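Local coordinates for protein cryptochrome DASH, chloroplastic/mitochondrial (Arabidopsis thaliana, PDB 2J4D) that repairs cyclobutane pyrimidine dimers in single-stranded DNA, binds DNA without sequence specificity, carries FAD and a folate antenna, and may act as a photoreceptor, at residues P8-E13 with V259-W264; R137-H142 with N165-E170; L468-R473 with L485-T490. One frame throughout, in Å; residues are numbered along the deposited sequence.

Contact 1 (P8-E13 with V259-W264)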
loop_
_atom_site.group_PDB
_atom_site.type_symbol
_atom_site.label_atom_id
_atom_site.label_comp_id
_atom_site.label_asym_id
_atom_site.label_seq_id
_atom_site.Cartn_x
_atom_site.Cartn_y
_atom_site.Cartn_z
ATOM N N PRO A 8 7.888 12.701 1.116
ATOM C CA PRO A 8 8.751 13.328 2.129
ATOM C C PRO A 8 8.855 14.828 1.840
ATOM O O PRO A 8 8.518 15.271 0.741
ATOM C CB PRO A 8 10.082 12.616 1.933
ATOM C CG PRO A 8 10.101 12.363 0.443
ATOM C CD PRO A 8 8.682 11.898 0.167
ATOM N N ALA A 9 9.324 15.605 2.810
ATOM C CA ALA A 9 9.436 17.052 2.619
ATOM C C ALA A 9 10.748 17.459 1.951
ATOM O O ALA A 9 10.981 18.636 1.676
ATOM C CB ALA A 9 9.280 17.771 3.964
ATOM N N LEU A 10 11.595 16.477 1.671
ATOM C CA LEU A 10 12.891 16.720 1.047
ATOM C C LEU A 10 12.811 17.408 -0.318
ATOM O O LEU A 10 11.832 17.260 -1.049
ATOM C CB LEU A 10 13.634 15.394 0.875
ATOM C CG LEU A 10 13.780 14.503 2.111
ATOM C CD1 LEU A 10 14.436 13.193 1.705
ATOM C CD2 LEU A 10 14.612 15.210 3.173
ATOM N N THR A 11 13.863 18.146 -0.659
ATOM C CA THR A 11 13.927 18.826 -1.947
ATOM C C THR A 11 14.278 17.778 -2.992
ATOM O O THR A 11 14.721 16.683 -2.646
ATOM C CB THR A 11 15.026 19.894 -1.968
ATOM O OG1 THR A 11 16.303 19.259 -1.846
ATOM C CG2 THR A 11 14.841 20.875 -0.819
ATOM N N GLU A 12 14.085 18.110 -4.266
ATOM C CA GLU A 12 14.398 17.182 -5.345
ATOM C C GLU A 12 15.868 16.779 -5.321
ATOM O O GLU A 12 16.208 15.645 -5.658
ATOM C CB GLU A 12 14.047 17.796 -6.705
ATOM C CG GLU A 12 12.554 17.791 -7.033
ATOM C CD GLU A 12 11.955 16.389 -7.033
ATOM O OE1 GLU A 12 12.612 15.460 -7.554
ATOM O OE2 GLU A 12 10.824 16.216 -6.523
ATOM N N GLU A 13 16.743 17.699 -4.922
ATOM C CA GLU A 13 18.166 17.384 -4.856
ATOM C C GLU A 13 18.449 16.474 -3.676
ATOM O O GLU A 13 19.273 15.566 -3.767
ATOM C CB GLU A 13 19.016 18.649 -4.722
ATOM C CG GLU A 13 19.033 19.511 -5.963
ATOM C CD GLU A 13 17.839 20.436 -6.036
ATOM O OE1 GLU A 13 17.271 20.595 -7.140
ATOM O OE2 GLU A 13 17.474 21.014 -4.990
ATOM N N VAL A 259 11.983 7.193 4.371
ATOM C CA VAL A 259 12.562 6.341 5.406
ATOM C C VAL A 259 13.720 7.139 6.027
ATOM O O VAL A 259 13.865 7.210 7.248
ATOM C CB VAL A 259 13.094 5.002 4.823
ATOM C CG1 VAL A 259 13.887 4.257 5.876
ATOM C CG2 VAL A 259 11.920 4.124 4.391
ATOM N N PHE A 260 14.531 7.754 5.178
ATOM C CA PHE A 260 15.642 8.567 5.661
ATOM C C PHE A 260 15.119 9.736 6.504
ATOM O O PHE A 260 15.606 10.007 7.601
ATOM C CB PHE A 260 16.432 9.113 4.470
ATOM C CG PHE A 260 17.408 10.187 4.829
ATOM C CD1 PHE A 260 18.608 9.878 5.461
ATOM C CD2 PHE A 260 17.115 11.521 4.553
ATOM C CE1 PHE A 260 19.503 10.881 5.816
ATOM C CE2 PHE A 260 18.008 12.537 4.904
ATOM C CZ PHE A 260 19.202 12.214 5.536
ATOM N N GLU A 261 14.111 10.419 5.984
ATOM C CA GLU A 261 13.540 11.576 6.664
ATOM C C GLU A 261 12.972 11.291 8.056
ATOM O O GLU A 261 13.275 11.994 9.025
ATOM C CB GLU A 261 12.454 12.193 5.785
ATOM C CG GLU A 261 11.798 13.420 6.378
ATOM C CD GLU A 261 10.755 14.006 5.451
ATOM O OE1 GLU A 261 9.631 13.461 5.384
ATOM O OE2 GLU A 261 11.073 15.003 4.771
ATOM N N TYR A 262 12.150 10.251 8.149
ATOM C CA TYR A 262 11.512 9.889 9.405
ATOM C C TYR A 262 12.486 9.292 10.417
ATOM O O TYR A 262 12.495 9.676 11.587
ATOM C CB TYR A 262 10.373 8.898 9.144
ATOM C CG TYR A 262 9.515 8.648 10.362
ATOM C CD1 TYR A 262 8.670 9.642 10.854
ATOM C CD2 TYR A 262 9.587 7.439 11.054
ATOM C CE1 TYR A 262 7.919 9.440 12.016
ATOM C CE2 TYR A 262 8.841 7.228 12.216
ATOM C CZ TYR A 262 8.013 8.236 12.690
ATOM O OH TYR A 262 7.302 8.047 13.850
ATOM N N PHE A 263 13.306 8.353 9.962
ATOM C CA PHE A 263 14.272 7.697 10.830
ATOM C C PHE A 263 15.462 8.559 11.225
ATOM O O PHE A 263 15.731 8.775 12.409
ATOM C CB PHE A 263 14.851 6.442 10.154
ATOM C CG PHE A 263 13.941 5.248 10.167
ATOM C CD1 PHE A 263 12.599 5.370 10.515
ATOM C CD2 PHE A 263 14.427 4.000 9.798
ATOM C CE1 PHE A 263 11.749 4.262 10.494
ATOM C CE2 PHE A 263 13.586 2.880 9.772
ATOM C CZ PHE A 263 12.247 3.013 10.120
ATOM N N TRP A 264 16.170 9.044 10.213
ATOM C CA TRP A 264 17.403 9.770 10.435
ATOM C C TRP A 264 17.393 11.285 10.540
ATOM O O TRP A 264 17.798 11.831 11.566
ATOM C CB TRP A 264 18.409 9.320 9.376
ATOM C CG TRP A 264 18.556 7.811 9.324
ATOM C CD1 TRP A 264 17.930 6.944 8.460
ATOM C CD2 TRP A 264 19.336 6.997 10.211
ATOM N NE1 TRP A 264 18.276 5.643 8.761
ATOM C CE2 TRP A 264 19.136 5.648 9.830
ATOM C CE3 TRP A 264 20.186 7.279 11.294
ATOM C CZ2 TRP A 264 19.758 4.579 10.495
ATOM C CZ3 TRP A 264 20.807 6.212 11.958
ATOM C CH2 TRP A 264 20.588 4.881 11.553
#
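Glu-261 reaches out from helix 252-265 and takes hold of the backbone at Ala-9, in the turn that leads into helix 12-26. Its CG stands anti to the backbone N (chi1 -179°) and the chain runs on extended, which carries the carboxylate clear of its own helix and up to the N-H of Ala-9. The main bond runs from Ala-9 N to Glu-261 OE2 at 2.7 Å, with an N-H...O angle of 141°, and uses the syn lone pair of OE2. A second bond from the same N-H, Ala-9 N to Glu-261 OE1, is weak at 3.4 Å though straighter, so the fork is lopsided. OE1 also forms a salt bridge with Arg-258 NH1, one turn back in the same helix; the arginine probably helps keep the acid ionised.

Carbon fills in around the carboxylate. Pro-8 CB comes to 3.6 Å from Glu-261 OE1, and Ala-9 CB to 3.4 Å from Glu-261 OE2. Leu-10 runs alongside Glu-261, the two chains pointing opposite ways, and Leu-10 CD1 meets the edge of the Phe-260 ring, 4.3 Å from CD2. Just downstream, Thr-11 takes the N-cap of helix 12-26: its hydroxyl caps a backbone N in the first turn, and Glu-14 OE1 accepts from Thr-11 N in return, as in a capping box. The turn entering helix 12-26 is thus held by the Glu-261 carboxylate to helix 252-265, whose Val-259 and Phe-263 pack on Phe-288, which probably belongs to the FAD site.

Contact 2 (R137-H142 with N165-E170)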
loop_
_atom_site.group_PDB
_atom_site.type_symbol
_atom_site.label_atom_id
_atom_site.label_comp_id
_atom_site.label_asym_id
_atom_site.label_seq_id
_atom_site.Cartn_x
_atom_site.Cartn_y
_atom_site.Cartn_z
ATOM N N ARG A 137 12.908 -16.713 -22.559
ATOM C CA ARG A 137 12.744 -18.067 -22.045
ATOM C C ARG A 137 11.808 -18.056 -20.844
ATOM O O ARG A 137 11.143 -19.046 -20.544
ATOM C CB ARG A 137 14.090 -18.632 -21.592
ATOM C CG ARG A 137 15.195 -18.547 -22.624
ATOM C CD ARG A 137 16.451 -19.240 -22.113
ATOM N NE ARG A 137 17.534 -19.189 -23.089
ATOM C CZ ARG A 137 18.734 -19.729 -22.901
ATOM N NH1 ARG A 137 19.008 -20.367 -21.768
ATOM N NH2 ARG A 137 19.662 -19.630 -23.842
ATOM N N THR A 138 11.753 -16.918 -20.166
ATOM C CA THR A 138 10.943 -16.806 -18.965
ATOM C C THR A 138 10.367 -15.412 -18.758
ATOM O O THR A 138 10.826 -14.435 -19.349
ATOM C CB THR A 138 11.802 -17.090 -17.733
ATOM O OG1 THR A 138 12.934 -16.210 -17.758
ATOM C CG2 THR A 138 12.305 -18.515 -17.722
ATOM N N VAL A 139 9.336 -15.347 -17.922
ATOM C CA VAL A 139 8.735 -14.083 -17.522
ATOM C C VAL A 139 8.725 -14.211 -15.999
ATOM O O VAL A 139 8.115 -15.136 -15.454
ATOM C CB VAL A 139 7.284 -13.912 -18.010
ATOM C CG1 VAL A 139 6.698 -12.620 -17.420
ATOM C CG2 VAL A 139 7.240 -13.858 -19.533
ATOM N N PHE A 140 9.437 -13.311 -15.331
ATOM C CA PHE A 140 9.525 -13.289 -13.873
ATOM C C PHE A 140 8.599 -12.216 -13.311
ATOM O O PHE A 140 8.448 -11.148 -13.899
ATOM C CB PHE A 140 10.959 -12.967 -13.435
ATOM C CG PHE A 140 11.895 -14.136 -13.511
ATOM C CD1 PHE A 140 11.911 -15.091 -12.503
ATOM C CD2 PHE A 140 12.749 -14.292 -14.598
ATOM C CE1 PHE A 140 12.768 -16.191 -12.576
ATOM C CE2 PHE A 140 13.608 -15.385 -14.681
ATOM C CZ PHE A 140 13.618 -16.337 -13.665
ATOM N N ALA A 141 7.988 -12.504 -12.167
ATOM C CA ALA A 141 7.110 -11.545 -11.516
ATOM C C ALA A 141 6.914 -11.981 -10.076
ATOM O O ALA A 141 7.197 -13.125 -9.717
ATOM C CB ALA A 141 5.765 -11.480 -12.226
ATOM N N HIS A 142 6.444 -11.059 -9.247
ATOM C CA HIS A 142 6.181 -11.386 -7.859
ATOM C C HIS A 142 4.814 -12.028 -7.771
ATOM O O HIS A 142 3.896 -11.661 -8.500
ATOM C CB HIS A 142 6.229 -10.130 -6.995
ATOM C CG HIS A 142 7.617 -9.743 -6.601
ATOM N ND1 HIS A 142 8.389 -10.511 -5.757
ATOM C CD2 HIS A 142 8.379 -8.681 -6.947
ATOM C CE1 HIS A 142 9.569 -9.938 -5.598
ATOM N NE2 HIS A 142 9.590 -8.824 -6.310
ATOM N N ASN A 165 5.730 -24.003 -25.680
ATOM C CA ASN A 165 6.259 -24.231 -24.365
ATOM C C ASN A 165 7.419 -23.277 -24.521
ATOM O O ASN A 165 7.154 -22.195 -25.022
ATOM C CB ASN A 165 6.499 -25.739 -24.225
ATOM C CG ASN A 165 5.152 -26.492 -24.186
ATOM O OD1 ASN A 165 4.851 -27.373 -25.031
ATOM N ND2 ASN A 165 4.315 -26.131 -23.203
ATOM N N SER A 166 8.655 -23.571 -24.158
ATOM C CA SER A 166 9.657 -22.556 -24.477
ATOM C C SER A 166 9.519 -21.308 -23.562
ATOM O O SER A 166 10.550 -20.739 -23.178
ATOM C CB SER A 166 9.547 -22.184 -25.970
ATOM O OG SER A 166 9.955 -20.854 -26.265
ATOM N N THR A 167 8.302 -20.863 -23.180
ATOM C CA THR A 167 8.241 -19.708 -22.248
ATOM C C THR A 167 7.426 -19.971 -20.961
ATOM O O THR A 167 6.210 -20.161 -20.987
ATOM C CB THR A 167 7.712 -18.387 -22.897
ATOM O OG1 THR A 167 8.604 -17.949 -23.938
ATOM C CG2 THR A 167 7.728 -17.270 -21.872
ATOM N N LYS A 168 8.015 -19.963 -19.758
ATOM C CA LYS A 168 7.572 -20.133 -18.423
ATOM C C LYS A 168 7.419 -18.897 -17.575
ATOM O O LYS A 168 8.282 -18.023 -17.558
ATOM C CB LYS A 168 8.549 -21.121 -17.786
ATOM C CG LYS A 168 10.041 -20.816 -18.042
ATOM C CD LYS A 168 10.741 -22.005 -18.713
ATOM C CE LYS A 168 12.132 -21.646 -19.260
ATOM N NZ LYS A 168 13.253 -21.802 -18.280
ATOM N N LEU A 169 6.294 -18.846 -16.872
ATOM C CA LEU A 169 6.034 -17.759 -15.947
ATOM C C LEU A 169 6.593 -18.208 -14.595
ATOM O O LEU A 169 6.187 -19.238 -14.060
ATOM C CB LEU A 169 4.530 -17.487 -15.809
ATOM C CG LEU A 169 4.138 -16.430 -14.763
ATOM C CD1 LEU A 169 4.725 -15.079 -15.146
ATOM C CD2 LEU A 169 2.624 -16.326 -14.661
ATOM N N GLU A 170 7.530 -17.439 -14.055
ATOM C CA GLU A 170 8.152 -17.754 -12.770
ATOM C C GLU A 170 7.700 -16.716 -11.753
ATOM O O GLU A 170 8.136 -15.570 -11.829
ATOM C CB GLU A 170 9.675 -17.675 -12.883
ATOM C CG GLU A 170 10.310 -18.650 -13.855
ATOM C CD GLU A 170 10.185 -20.086 -13.397
ATOM O OE1 GLU A 170 9.984 -20.305 -12.180
ATOM O OE2 GLU A 170 10.300 -20.992 -14.250
#
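Val-139 sits between two neighbours of the adjoining strand, its N-H bonded to one and its carbonyl to the other. Val-139 N gives to Lys-168 O at 2.9 Å, and Glu-170 N gives to Val-139 O at 2.8 Å, nearly straight at 173°. Ala-141 N carries the ladder on to Glu-170 O at 3.1 Å.

The face bearing Val-139 and Leu-169 is covered by helix 147-161. Leu-169 CD1 comes to 3.9 Å from Val-139 CG1, Thr-167 CG2 touches Val-139 CG2, and Leu-160 of the helix packs on all three side chains. On the other face the Phe-140 ring lies beside Glu-170, CD1 3.4 Å from its CB, with ring and carboxylate planes 41° apart; helix 56-63 packs on this ring.

The solvent side is the end at Arg-137 and Lys-168, both exposed, where the bond from Lys-168 N to Arg-137 O is weak. Lys-168 CG lies between the backbone N and carbonyl carbon (chi1 47°), so the bent chain folds over Arg-137 O and presses tightly on Thr-138, CG to CG2 3.2 Å. The Thr-138 hydroxyl is bonded to Thr-42 of strand 41-46.

Strands 138-142 and 168-172, parallel and joined through helix 147-161, form a beta-alpha-beta crossover at one edge of the five-stranded Rossmann-like sheet of the photolyase alpha/beta domain.

Contact 3 (L468-R473 with L485-T490)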
loop_
_atom_site.group_PDB
_atom_site.type_symbol
_atom_site.label_atom_id
_atom_site.label_comp_id
_atom_site.label_asym_id
_atom_site.label_seq_id
_atom_site.Cartn_x
_atom_site.Cartn_y
_atom_site.Cartn_z
ATOM N N LEU A 468 -12.001 21.135 9.005
ATOM C CA LEU A 468 -13.300 21.789 8.937
ATOM C C LEU A 468 -13.099 23.201 9.487
ATOM O O LEU A 468 -13.490 23.506 10.613
ATOM C CB LEU A 468 -14.312 21.001 9.778
ATOM C CG LEU A 468 -14.357 19.499 9.445
ATOM C CD1 LEU A 468 -15.254 18.756 10.423
ATOM C CD2 LEU A 468 -14.848 19.305 8.022
ATOM N N GLN A 469 -12.469 24.049 8.674
ATOM C CA GLN A 469 -12.153 25.423 9.054
ATOM C C GLN A 469 -13.250 26.230 9.744
ATOM O O GLN A 469 -12.940 27.161 10.487
ATOM C CB GLN A 469 -11.630 26.204 7.840
ATOM C CG GLN A 469 -12.322 25.880 6.527
ATOM C CD GLN A 469 -11.876 24.542 5.959
ATOM O OE1 GLN A 469 -12.695 23.663 5.679
ATOM N NE2 GLN A 469 -10.567 24.384 5.785
ATOM N N GLN A 470 -14.517 25.892 9.517
ATOM C CA GLN A 470 -15.594 26.637 10.163
ATOM C C GLN A 470 -15.655 26.368 11.670
ATOM O O GLN A 470 -16.500 26.934 12.369
ATOM C CB GLN A 470 -16.959 26.312 9.534
ATOM C CG GLN A 470 -17.469 24.906 9.784
ATOM C CD GLN A 470 -17.128 23.955 8.653
ATOM O OE1 GLN A 470 -15.977 23.863 8.233
ATOM N NE2 GLN A 470 -18.132 23.240 8.158
ATOM N N LEU A 471 -14.767 25.509 12.168
ATOM C CA LEU A 471 -14.735 25.187 13.598
ATOM C C LEU A 471 -13.531 25.828 14.286
ATOM O O LEU A 471 -13.437 25.827 15.514
ATOM C CB LEU A 471 -14.661 23.669 13.811
ATOM C CG LEU A 471 -15.688 22.760 13.137
ATOM C CD1 LEU A 471 -15.385 21.310 13.505
ATOM C CD2 LEU A 471 -17.097 23.143 13.575
ATOM N N ARG A 472 -12.611 26.366 13.490
ATOM C CA ARG A 472 -11.393 26.983 14.016
ATOM C C ARG A 472 -11.591 28.073 15.063
ATOM O O ARG A 472 -10.791 28.200 15.993
ATOM C CB ARG A 472 -10.554 27.549 12.868
ATOM C CG ARG A 472 -9.801 26.485 12.107
ATOM C CD ARG A 472 -9.127 27.018 10.860
ATOM N NE ARG A 472 -8.627 25.907 10.056
ATOM C CZ ARG A 472 -7.812 26.032 9.016
ATOM N NH1 ARG A 472 -7.386 27.232 8.637
ATOM N NH2 ARG A 472 -7.419 24.950 8.355
ATOM N N ARG A 473 -12.652 28.857 14.914
ATOM C CA ARG A 473 -12.927 29.949 15.838
ATOM C C ARG A 473 -13.468 29.477 17.179
ATOM O O ARG A 473 -13.243 30.116 18.208
ATOM C CB ARG A 473 -13.928 30.910 15.206
ATOM C CG ARG A 473 -15.316 30.331 15.053
ATOM C CD ARG A 473 -16.116 31.157 14.066
ATOM N NE ARG A 473 -17.537 30.834 14.087
ATOM C CZ ARG A 473 -18.323 31.012 15.143
ATOM N NH1 ARG A 473 -17.824 31.507 16.270
ATOM N NH2 ARG A 473 -19.611 30.705 15.072
ATOM N N LEU A 485 -26.276 24.512 13.868
ATOM C CA LEU A 485 -26.170 25.780 13.137
ATOM C C LEU A 485 -24.741 26.174 12.827
ATOM O O LEU A 485 -24.442 26.615 11.715
ATOM C CB LEU A 485 -26.825 26.928 13.916
ATOM C CG LEU A 485 -28.342 26.919 14.044
ATOM C CD1 LEU A 485 -28.785 28.191 14.755
ATOM C CD2 LEU A 485 -28.985 26.824 12.666
ATOM N N MET A 486 -23.856 26.046 13.809
ATOM C CA MET A 486 -22.468 26.392 13.568
ATOM C C MET A 486 -21.785 25.311 12.741
ATOM O O MET A 486 -20.739 25.552 12.132
ATOM C CB MET A 486 -21.741 26.630 14.887
ATOM C CG MET A 486 -22.196 27.923 15.541
ATOM S SD MET A 486 -21.324 28.328 17.037
ATOM C CE MET A 486 -21.972 27.062 18.134
ATOM N N TYR A 487 -22.374 24.117 12.723
ATOM C CA TYR A 487 -21.820 23.039 11.907
ATOM C C TYR A 487 -22.877 22.571 10.924
ATOM O O TYR A 487 -23.035 23.173 9.862
ATOM C CB TYR A 487 -21.328 21.854 12.751
ATOM C CG TYR A 487 -20.521 20.874 11.922
ATOM C CD1 TYR A 487 -19.576 21.337 11.000
ATOM C CD2 TYR A 487 -20.738 19.496 12.004
ATOM C CE1 TYR A 487 -18.876 20.454 10.176
ATOM C CE2 TYR A 487 -20.038 18.602 11.182
ATOM C CZ TYR A 487 -19.112 19.089 10.270
ATOM O OH TYR A 487 -18.429 18.229 9.431
ATOM N N MET A 488 -23.609 21.516 11.271
ATOM C CA MET A 488 -24.652 20.998 10.395
ATOM C C MET A 488 -25.459 19.931 11.118
ATOM O O MET A 488 -25.111 19.529 12.228
ATOM C CB MET A 488 -24.030 20.396 9.129
ATOM C CG MET A 488 -23.169 19.154 9.384
ATOM S SD MET A 488 -22.440 18.481 7.863
ATOM C CE MET A 488 -21.171 19.683 7.546
ATOM N N ASP A 489 -26.540 19.476 10.494
ATOM C CA ASP A 489 -27.373 18.444 11.100
ATOM C C ASP A 489 -26.606 17.135 11.119
ATOM O O ASP A 489 -25.692 16.926 10.312
ATOM C CB ASP A 489 -28.667 18.221 10.307
ATOM C CG ASP A 489 -29.661 19.361 10.450
ATOM O OD1 ASP A 489 -29.992 19.742 11.596
ATOM O OD2 ASP A 489 -30.124 19.867 9.405
ATOM N N THR A 490 -26.983 16.257 12.040
ATOM C CA THR A 490 -26.362 14.947 12.145
ATOM C C THR A 490 -27.266 13.997 11.372
ATOM O O THR A 490 -28.495 14.072 11.489
ATOM C CB THR A 490 -26.266 14.497 13.602
ATOM O OG1 THR A 490 -27.544 14.645 14.227
ATOM C CG2 THR A 490 -25.234 15.327 14.346
HETATM O O HOH W 1 -20.816 24.182 8.569
#
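Apolar contact centres on Tyr-487, whose ring meets two leucines of the other segment. Leu-468 CD1 lies 3.9 Å from Tyr-487 CZ and closer still to the hydroxyl, while Leu-471 CD2 is 4.0 Å from Tyr-487 CD1; both come at the ring obliquely. With CG anti to the backbone N (chi1 -169°), the ring is swung toward Leu-468, Gln-470 and Leu-471. Pro-374, at the start of helix 374-386, touches Tyr-487 and both leucines, so the cluster is wedged against that helix.

The polar contacts are mediated by the amide of Gln-470 and by a water. Gln-470 NE2 lies at the edge of the Tyr-487 ring, 3.5 Å from CE1, with amide and ring planes 50° apart. The same NE2 donates to a water at 2.9 Å, and that water donates to Tyr-487 O at 2.8 Å, so one molecule links the side chain of one segment to the backbone of the other. The phenol oxygen of Tyr-487 is bonded elsewhere, to Asp-377 OD2 in helix 374-386.

A looser contact lies on the exposed flank, where the extended Arg-473 lies nearly perpendicular to Met-486 and its NH2 comes to 3.5 Å from SD.

Were Tyr-487 an alanine, Asp-377 would probably lose its phenol partner and a gap would open beside Leu-468 and Leu-471. With no direct hydrogen bond between them, the two segments meet mainly through carbon packing on the tyrosine, with one bridging water and an outer Arg-473/Met-486 contact, and the hydroxyl of the tyrosine is spent on helix 374-386.

How the contacts relate
The three contacts are well separated and none touches another. Contact 1 brings the N-terminal turn before helix 12-26 onto helix 252-265, and contact 2 falls within the span of chain between them; contact 3 follows later, near the C-terminal end. Centres of contacts 1 and 2 are 37 Å apart, those of contacts 1 and 3 35 Å. Contacts 2 and 3 lie on opposite sides of the chain's centre, 58 Å between centres: one pairs strands 138-142 and 168-172 at the sheet edge of the alpha/beta domain, the other joins loops of the C-terminal FAD-binding region. Each therefore ties a separate region, contact 1 joining sequence-distant parts with the Glu-261 side chain about 11 Å from FAD.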